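Local coordinates for glucose import ATP-binding protein GlcV (Sulfolobus solfataricus, PDB 1OXS) that hydrolyses ATP to power glucose uptake, as the energy-coupling subunit of an ABC transporter in the cell membrane, at residues A[1-6]-A[25-30]; A[256-261]-A[315-320]; A[299-304]-A[336-341]. One frame throughout, in Å; residues are numbered along the deposited sequence.

Contact 1 (A[1-6]-A[25-30])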
loop_
_atom_site.group_PDB
_atom_site.type_symbol
_atom_site.label_atom_id
_atom_site.label_comp_id
_atom_site.label_asym_id
_atom_site.label_seq_id
_atom_site.Cartn_x
_atom_site.Cartn_y
_atom_site.Cartn_z
ATOM N N MET A 1 -9.350 18.423 -0.940
ATOM C CA MET A 1 -9.594 19.858 -1.265
ATOM C C MET A 1 -9.083 20.210 -2.645
ATOM O O MET A 1 -9.244 21.334 -3.113
ATOM C CB MET A 1 -8.977 20.770 -0.204
ATOM C CG MET A 1 -9.645 20.625 1.155
ATOM S SD MET A 1 -11.153 21.619 1.295
ATOM C CE MET A 1 -11.530 21.588 3.158
ATOM N N VAL A 2 -8.452 19.249 -3.299
ATOM C CA VAL A 2 -8.033 19.419 -4.687
ATOM C C VAL A 2 -8.233 18.177 -5.505
ATOM O O VAL A 2 -7.980 17.047 -5.044
ATOM C CB VAL A 2 -6.613 19.870 -4.729
ATOM C CG1 VAL A 2 -5.664 18.802 -4.134
ATOM C CG2 VAL A 2 -6.165 20.153 -6.131
ATOM N N ARG A 3 -8.682 18.358 -6.739
ATOM C CA ARG A 3 -8.855 17.257 -7.664
ATOM C C ARG A 3 -7.575 17.095 -8.472
ATOM O O ARG A 3 -7.016 18.078 -8.939
ATOM C CB ARG A 3 -10.052 17.548 -8.596
ATOM C CG ARG A 3 -10.505 16.442 -9.494
ATOM C CD ARG A 3 -11.925 16.677 -10.060
ATOM N NE ARG A 3 -12.465 15.527 -10.747
ATOM C CZ ARG A 3 -12.348 15.316 -12.041
ATOM N NH1 ARG A 3 -11.705 16.193 -12.793
ATOM N NH2 ARG A 3 -12.890 14.233 -12.585
ATOM N N ILE A 4 -7.126 15.860 -8.667
ATOM C CA ILE A 4 -5.906 15.625 -9.441
ATOM C C ILE A 4 -6.232 14.834 -10.676
ATOM O O ILE A 4 -6.768 13.715 -10.571
ATOM C CB ILE A 4 -4.901 14.917 -8.625
ATOM C CG1 ILE A 4 -4.619 15.690 -7.332
ATOM C CG2 ILE A 4 -3.589 14.731 -9.415
ATOM C CD1 ILE A 4 -3.792 14.916 -6.383
ATOM N N ILE A 5 -5.891 15.376 -11.833
ATOM C CA ILE A 5 -6.079 14.655 -13.097
ATOM C C ILE A 5 -4.720 14.299 -13.634
ATOM O O ILE A 5 -3.895 15.186 -13.886
ATOM C CB ILE A 5 -6.806 15.490 -14.146
ATOM C CG1 ILE A 5 -8.211 15.759 -13.692
ATOM C CG2 ILE A 5 -6.771 14.773 -15.501
ATOM C CD1 ILE A 5 -8.943 16.656 -14.664
ATOM N N VAL A 6 -4.464 12.991 -13.749
ATOM C CA VAL A 6 -3.244 12.484 -14.286
ATOM C C VAL A 6 -3.614 12.007 -15.698
ATOM O O VAL A 6 -4.389 11.052 -15.814
ATOM C CB VAL A 6 -2.712 11.320 -13.428
ATOM C CG1 VAL A 6 -1.437 10.741 -14.031
ATOM C CG2 VAL A 6 -2.493 11.781 -11.939
ATOM N N ASN A 25 -3.268 7.004 -16.269
ATOM C CA ASN A 25 -4.437 7.839 -16.233
ATOM C C ASN A 25 -5.245 7.587 -14.973
ATOM O O ASN A 25 -5.734 6.449 -14.751
ATOM C CB ASN A 25 -5.310 7.541 -17.441
ATOM C CG ASN A 25 -4.757 8.135 -18.718
ATOM O OD1 ASN A 25 -4.894 9.341 -18.987
ATOM N ND2 ASN A 25 -4.159 7.274 -19.528
ATOM N N ILE A 26 -5.395 8.623 -14.152
ATOM C CA ILE A 26 -6.208 8.549 -12.949
ATOM C C ILE A 26 -6.851 9.893 -12.693
ATOM O O ILE A 26 -6.210 10.918 -12.916
ATOM C CB ILE A 26 -5.324 8.283 -11.697
ATOM C CG1 ILE A 26 -4.259 7.272 -11.974
ATOM C CG2 ILE A 26 -6.203 7.828 -10.519
ATOM C CD1 ILE A 26 -3.188 7.288 -10.887
ATOM N N ASN A 27 -8.090 9.909 -12.222
ATOM C CA ASN A 27 -8.695 11.144 -11.791
ATOM C C ASN A 27 -9.009 10.957 -10.311
ATOM O O ASN A 27 -9.875 10.141 -9.962
ATOM C CB ASN A 27 -10.000 11.406 -12.517
ATOM C CG ASN A 27 -9.851 11.493 -14.056
ATOM O OD1 ASN A 27 -8.873 12.003 -14.554
ATOM N ND2 ASN A 27 -10.861 10.997 -14.806
ATOM N N ILE A 28 -8.291 11.681 -9.448
ATOM C CA ILE A 28 -8.437 11.621 -7.981
ATOM C C ILE A 28 -9.323 12.738 -7.514
ATOM O O ILE A 28 -9.108 13.886 -7.855
ATOM C CB ILE A 28 -7.036 11.718 -7.306
ATOM C CG1 ILE A 28 -6.156 10.537 -7.759
ATOM C CG2 ILE A 28 -7.162 11.639 -5.841
ATOM C CD1 ILE A 28 -4.671 10.697 -7.387
ATOM N N GLU A 29 -10.379 12.400 -6.799
ATOM C CA GLU A 29 -11.364 13.417 -6.433
ATOM C C GLU A 29 -10.922 14.245 -5.244
ATOM O O GLU A 29 -10.091 13.814 -4.444
ATOM C CB GLU A 29 -12.720 12.758 -6.196
ATOM C CG GLU A 29 -13.255 12.082 -7.453
ATOM C CD GLU A 29 -13.449 13.059 -8.603
ATOM O OE1 GLU A 29 -13.692 14.259 -8.345
ATOM O OE2 GLU A 29 -13.356 12.629 -9.776
ATOM N N ASN A 30 -11.494 15.439 -5.132
ATOM C CA ASN A 30 -11.160 16.347 -4.053
ATOM C C ASN A 30 -11.512 15.647 -2.767
ATOM O O ASN A 30 -12.617 15.151 -2.592
ATOM C CB ASN A 30 -11.999 17.645 -4.265
ATOM C CG ASN A 30 -11.952 18.584 -3.092
ATOM O OD1 ASN A 30 -11.972 19.802 -3.266
ATOM N ND2 ASN A 30 -11.918 18.034 -1.889
#
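R3 and E29 lie side by side and point the same way at the open end of a beta hairpin, the pairing of strands 4-13 and 18-28 at one border of the antiparallel sheet of the ABC-ATPase domain. The arginine reaches along its neighbour because CG stands anti to the backbone N (chi1 -172°) and the chain stays extended as far as NE. The guanidinium then meets the carboxylate side-on in a salt bridge: NE is 3.0 Å from E29 OE1, which sits at the edge of the guanidinium and practically in its plane, while NH2 donates to E29 OE2 over 3.3 Å. The fit is imperfect, since the two planes are turned 42° apart. With an alanine here, the E29 carboxylate would probably lose this charged mate and be free to turn on its bent chain.

Over residues 4-6 and 25-28 the axes run at 175°, close to exactly antiparallel, and 4.8 Å apart at closest approach. The hydrogen-bonded pairs, I4 with I28 and V6 with I26, send their side chains to one face. There the I4 and I28 CB atoms approach to 4.1 Å, and L62 of strand 61-64 packs on I4 and V6 while F47 of helix 41-52, which begins within the Walker A motif, covers I26. I5 and N27 occupy the other face, where their side chains pass at a slant. At the far end, N25 OD1 bonds to the backbone N of N8, and V6 N donates to I26 O over 2.8 Å.

Contact 2 (A[256-261]-A[315-320])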
loop_
_atom_site.group_PDB
_atom_site.type_symbol
_atom_site.label_atom_id
_atom_site.label_comp_id
_atom_site.label_asym_id
_atom_site.label_seq_id
_atom_site.Cartn_x
_atom_site.Cartn_y
_atom_site.Cartn_z
ATOM N N VAL A 256 -9.672 -28.213 -11.412
ATOM C CA VAL A 256 -8.249 -28.026 -11.585
ATOM C C VAL A 256 -7.534 -28.975 -10.626
ATOM O O VAL A 256 -7.672 -28.907 -9.398
ATOM C CB VAL A 256 -7.831 -26.569 -11.293
ATOM C CG1 VAL A 256 -6.317 -26.426 -11.358
ATOM C CG2 VAL A 256 -8.445 -25.613 -12.268
ATOM N N VAL A 257 -6.752 -29.879 -11.200
ATOM C CA VAL A 257 -6.094 -30.906 -10.447
ATOM C C VAL A 257 -4.626 -30.597 -10.153
ATOM O O VAL A 257 -3.832 -30.280 -11.049
ATOM C CB VAL A 257 -6.137 -32.244 -11.227
ATOM C CG1 VAL A 257 -5.285 -33.286 -10.524
ATOM C CG2 VAL A 257 -7.571 -32.751 -11.352
ATOM N N ILE A 258 -4.292 -30.685 -8.868
ATOM C CA ILE A 258 -2.943 -30.440 -8.388
ATOM C C ILE A 258 -2.633 -31.580 -7.420
ATOM O O ILE A 258 -2.919 -31.537 -6.219
ATOM C CB ILE A 258 -2.859 -29.060 -7.692
ATOM C CG1 ILE A 258 -3.435 -27.988 -8.608
ATOM C CG2 ILE A 258 -1.397 -28.805 -7.256
ATOM C CD1 ILE A 258 -3.478 -26.575 -8.028
ATOM N N GLY A 259 -2.062 -32.662 -7.949
ATOM C CA GLY A 259 -1.821 -33.849 -7.135
ATOM C C GLY A 259 -3.141 -34.375 -6.579
ATOM O O GLY A 259 -4.103 -34.575 -7.287
ATOM N N SER A 260 -3.165 -34.574 -5.288
ATOM C CA SER A 260 -4.339 -35.059 -4.599
ATOM C C SER A 260 -5.358 -33.971 -4.370
ATOM O O SER A 260 -6.355 -34.214 -3.716
ATOM C CB SER A 260 -3.915 -35.628 -3.248
ATOM O OG SER A 260 -3.152 -34.755 -2.489
ATOM N N LEU A 261 -5.098 -32.754 -4.819
ATOM C CA LEU A 261 -6.104 -31.722 -4.655
ATOM C C LEU A 261 -6.846 -31.471 -5.965
ATOM O O LEU A 261 -6.283 -31.603 -7.055
ATOM C CB LEU A 261 -5.500 -30.420 -4.172
ATOM C CG LEU A 261 -4.787 -30.425 -2.847
ATOM C CD1 LEU A 261 -4.376 -28.999 -2.487
ATOM C CD2 LEU A 261 -5.715 -30.996 -1.777
ATOM N N ILE A 315 1.445 -27.194 3.815
ATOM C CA ILE A 315 1.214 -28.555 3.315
ATOM C C ILE A 315 1.547 -28.630 1.845
ATOM O O ILE A 315 1.636 -27.594 1.178
ATOM C CB ILE A 315 -0.249 -28.951 3.488
ATOM C CG1 ILE A 315 -1.217 -28.078 2.675
ATOM C CG2 ILE A 315 -0.669 -28.778 4.933
ATOM C CD1 ILE A 315 -1.882 -28.753 1.606
ATOM N N THR A 316 1.699 -29.853 1.343
ATOM C CA THR A 316 1.687 -30.060 -0.079
ATOM C C THR A 316 0.668 -31.130 -0.340
ATOM O O THR A 316 0.365 -31.913 0.544
ATOM C CB THR A 316 3.018 -30.485 -0.707
ATOM O OG1 THR A 316 3.361 -31.786 -0.225
ATOM C CG2 THR A 316 4.157 -29.532 -0.353
ATOM N N PRO A 317 0.131 -31.172 -1.553
ATOM C CA PRO A 317 -0.708 -32.293 -1.941
ATOM C C PRO A 317 0.172 -33.519 -2.044
ATOM O O PRO A 317 1.381 -33.389 -2.173
ATOM C CB PRO A 317 -1.176 -31.929 -3.349
ATOM C CG PRO A 317 -0.870 -30.473 -3.494
ATOM C CD PRO A 317 0.244 -30.154 -2.611
ATOM N N LEU A 318 -0.420 -34.701 -2.002
ATOM C CA LEU A 318 0.361 -35.885 -2.287
ATOM C C LEU A 318 0.667 -35.840 -3.788
ATOM O O LEU A 318 -0.121 -35.330 -4.586
ATOM C CB LEU A 318 -0.480 -37.109 -1.929
ATOM C CG LEU A 318 -0.319 -37.614 -0.486
ATOM C CD1 LEU A 318 -1.035 -36.867 0.571
ATOM C CD2 LEU A 318 -0.775 -39.068 -0.437
ATOM N N ASP A 319 1.840 -36.322 -4.185
ATOM C CA ASP A 319 2.215 -36.327 -5.609
ATOM C C ASP A 319 2.311 -34.926 -6.212
ATOM O O ASP A 319 1.969 -34.724 -7.384
ATOM C CB ASP A 319 1.249 -37.180 -6.453
ATOM C CG ASP A 319 1.806 -37.516 -7.818
ATOM O OD1 ASP A 319 2.947 -38.020 -7.891
ATOM O OD2 ASP A 319 1.170 -37.316 -8.873
ATOM N N SER A 320 2.761 -33.965 -5.410
ATOM C CA SER A 320 2.949 -32.578 -5.872
ATOM C C SER A 320 3.923 -31.876 -4.939
ATOM O O SER A 320 3.982 -32.194 -3.743
ATOM C CB SER A 320 1.624 -31.791 -5.897
ATOM O OG SER A 320 1.842 -30.418 -6.213
#
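P317 and S260 bury the most surface here, the proline through CB and CG of its ring and the serine by a hydroxyl that reaches a backbone nitrogen. S260 OG accepts a hydrogen bond from L318 N over 2.8 Å, with an N-H...O angle of 144°. Its chi1 of 53° sets OG between the backbone N and the carbonyl carbon, and from there OG also lies 3.5 Å from P317 CA. The same hydroxyl is bonded to K298 O, so one oxygen ties together three parts of the chain. Beside it S260 N donates to L318 O at 3.2 Å.

These bonds join two tight turns rather than two paired strands: a type II' turn from I258 to L261, closing the hairpin of strands 255-258 and 261-263, and a type II turn from P317 to S320 at the end of strand 310-317. The contact thereby bridges two separate antiparallel sheets in the C-terminal part of the protein.

The proline ring packs against both the backbone and the side chains of the first turn. P317 CB rests 3.4 Å from I258 O, and P317 CG touches L261 CD1 at 3.9 Å, the leucine crossing the ring at about a right angle. G259, third in buried area, has positive phi, and a side chain there would run into L318 O; its CA approaches that oxygen to 3.4 Å in a CA-H...O contact. S320 CB lies 4.2 Å from G259 CA, while its OG bonds to E322 N.

Contact 3 (A[299-304]-A[336-341]); sequences GKVKVI and EEVLVY
V301 meets the 336-341 segment with both backbone and side chain. Its N donates to E336 O over 2.9 Å, at an N-H...O angle of 162°, and the side chain rises next to that same oxygen. Starting at CB, the first neighbour is E336 O, 4.0 Å away. With CG1 anti to the backbone N (chi1 177°), CG2 stands beside that N, comes a little closer to the E336 oxygen and then reaches V338 CG1 at 4.2 Å, an apolar contact along the buried face. Beyond the two segments, I313 of strand 310-317 also packs on the V301 side chain.

The frame for this is an antiparallel pairing of strands 294-307 and 337-342, neighbours in a five-stranded sheet within the C-terminal domain, which is probably of OB type. The pairing is short, consistent with segment axes that stand 117° apart. G299 and V338 form a hydrogen-bonded pair: G299 N donates to V338 O over 2.8 Å, and V338 N returns the bond to G299 O at 2.9 Å. K300 and E337, the next pair, project to the other face. Further along, K302 and V303 both face T314 in a classic beta bulge. At the start of the second segment, E336 OE1 forms a salt bridge with K285, whose NZ also bonds to E337 O.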
loop_
_atom_site.group_PDB
_atom_site.type_symbol
_atom_site.label_atom_id
_atom_site.label_comp_id
_atom_site.label_asym_id
_atom_site.label_seq_id
_atom_site.Cartn_x
_atom_site.Cartn_y
_atom_site.Cartn_z
ATOM N N GLY A 299 -3.691 -33.775 1.836
ATOM C CA GLY A 299 -2.371 -33.215 1.738
ATOM C C GLY A 299 -1.531 -33.762 2.867
ATOM O O GLY A 299 -2.002 -34.575 3.639
ATOM N N LYS A 300 -0.263 -33.362 2.895
ATOM C CA LYS A 300 0.641 -33.782 3.934
ATOM C C LYS A 300 1.358 -32.542 4.502
ATOM O O LYS A 300 1.842 -31.676 3.765
ATOM C CB LYS A 300 1.644 -34.780 3.341
ATOM C CG LYS A 300 2.607 -35.380 4.298
ATOM C CD LYS A 300 3.583 -36.325 3.535
ATOM C CE LYS A 300 4.761 -36.765 4.408
ATOM N NZ LYS A 300 5.694 -37.686 3.686
ATOM N N VAL A 301 1.485 -32.436 5.833
ATOM C CA VAL A 301 2.188 -31.301 6.409
ATOM C C VAL A 301 3.689 -31.370 6.114
ATOM O O VAL A 301 4.323 -32.381 6.348
ATOM C CB VAL A 301 1.987 -31.210 7.910
ATOM C CG1 VAL A 301 2.773 -30.096 8.477
ATOM C CG2 VAL A 301 0.539 -31.016 8.238
ATOM N N LYS A 302 4.213 -30.295 5.534
ATOM C CA LYS A 302 5.612 -30.195 5.179
ATOM C C LYS A 302 6.435 -29.524 6.259
ATOM O O LYS A 302 7.506 -30.008 6.639
ATOM C CB LYS A 302 5.752 -29.382 3.886
ATOM C CG LYS A 302 7.185 -29.163 3.460
ATOM C CD LYS A 302 7.251 -28.448 2.102
ATOM C CE LYS A 302 8.673 -28.068 1.679
ATOM N NZ LYS A 302 8.703 -27.320 0.368
ATOM N N VAL A 303 5.960 -28.388 6.728
ATOM C CA VAL A 303 6.697 -27.644 7.695
ATOM C C VAL A 303 5.800 -26.673 8.449
ATOM O O VAL A 303 4.774 -26.227 7.951
ATOM C CB VAL A 303 7.850 -26.863 6.989
ATOM C CG1 VAL A 303 7.304 -25.836 6.023
ATOM C CG2 VAL A 303 8.815 -26.250 8.046
ATOM N N ILE A 304 6.177 -26.404 9.687
ATOM C CA ILE A 304 5.485 -25.444 10.528
ATOM C C ILE A 304 6.371 -24.285 10.921
ATOM O O ILE A 304 7.551 -24.460 11.213
ATOM C CB ILE A 304 4.946 -26.123 11.798
ATOM C CG1 ILE A 304 3.952 -27.212 11.420
ATOM C CG2 ILE A 304 4.235 -25.073 12.688
ATOM C CD1 ILE A 304 3.518 -28.051 12.627
ATOM N N GLU A 336 2.149 -35.370 8.833
ATOM C CA GLU A 336 0.778 -35.810 9.044
ATOM C C GLU A 336 -0.036 -35.663 7.773
ATOM O O GLU A 336 0.051 -34.655 7.082
ATOM C CB GLU A 336 0.117 -35.003 10.151
ATOM C CG GLU A 336 0.470 -35.468 11.561
ATOM C CD GLU A 336 -0.151 -36.815 11.912
ATOM O OE1 GLU A 336 -1.213 -36.846 12.582
ATOM O OE2 GLU A 336 0.436 -37.840 11.511
ATOM N N GLU A 337 -0.896 -36.644 7.520
ATOM C CA GLU A 337 -1.829 -36.499 6.399
ATOM C C GLU A 337 -3.053 -35.769 6.903
ATOM O O GLU A 337 -3.607 -36.089 7.944
ATOM C CB GLU A 337 -2.197 -37.848 5.816
ATOM C CG GLU A 337 -0.979 -38.529 5.185
ATOM C CD GLU A 337 -1.301 -39.796 4.414
ATOM O OE1 GLU A 337 -0.382 -40.624 4.225
ATOM O OE2 GLU A 337 -2.457 -39.965 3.985
ATOM N N VAL A 338 -3.525 -34.831 6.103
ATOM C CA VAL A 338 -4.634 -34.001 6.486
ATOM C C VAL A 338 -5.621 -33.873 5.323
ATOM O O VAL A 338 -5.250 -34.099 4.180
ATOM C CB VAL A 338 -4.212 -32.585 6.857
ATOM C CG1 VAL A 338 -3.374 -32.612 8.161
ATOM C CG2 VAL A 338 -3.446 -31.915 5.729
ATOM N N LEU A 339 -6.853 -33.497 5.651
ATOM C CA LEU A 339 -7.830 -33.085 4.663
ATOM C C LEU A 339 -7.745 -31.577 4.558
ATOM O O LEU A 339 -7.508 -30.866 5.521
ATOM C CB LEU A 339 -9.250 -33.458 5.056
ATOM C CG LEU A 339 -9.441 -34.917 5.329
ATOM C CD1 LEU A 339 -10.883 -35.243 5.677
ATOM C CD2 LEU A 339 -8.958 -35.784 4.184
ATOM N N VAL A 340 -7.957 -31.098 3.347
ATOM C CA VAL A 340 -7.802 -29.700 2.973
ATOM C C VAL A 340 -9.161 -29.189 2.509
ATOM O O VAL A 340 -9.788 -29.705 1.566
ATOM C CB VAL A 340 -6.825 -29.502 1.842
ATOM C CG1 VAL A 340 -6.626 -28.056 1.563
ATOM C CG2 VAL A 340 -5.490 -30.149 2.127
ATOM N N TYR A 341 -9.621 -28.191 3.218
ATOM C CA TYR A 341 -10.864 -27.482 2.933
ATOM C C TYR A 341 -10.549 -26.059 2.494
ATOM O O TYR A 341 -9.553 -25.462 2.943
ATOM C CB TYR A 341 -11.714 -27.400 4.188
ATOM C CG TYR A 341 -12.386 -28.688 4.610
ATOM C CD1 TYR A 341 -11.726 -29.613 5.391
ATOM C CD2 TYR A 341 -13.661 -28.965 4.215
ATOM C CE1 TYR A 341 -12.366 -30.767 5.779
ATOM C CE2 TYR A 341 -14.321 -30.144 4.619
ATOM C CZ TYR A 341 -13.646 -31.030 5.397
ATOM O OH TYR A 341 -14.270 -32.204 5.818
#

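Contact 1 belongs to the ATPase domain; contacts 2 and 3 lie in the C-terminal part, on the opposite side of the chain's centre, their centres about 47 and 48 Å from that of contact 1. All three are partly buried. Contacts 1 and 3 are strand pairings with a buried aliphatic face, but only contact 1 adds a salt bridge between its segments; contact 2 joins turns through a serine hydroxyl and a proline ring. Contacts 2 and 3 touch, their centres about 11 Å apart, because strands 310-317 and 294-307 are sheet neighbours: K300 N lies 2.8 Å from T316 O, probably hydrogen-bonded, and I315 CD1 packs 3.9 Å from V340 CG2. Contact 2 thus connects contact 3's sheet to another.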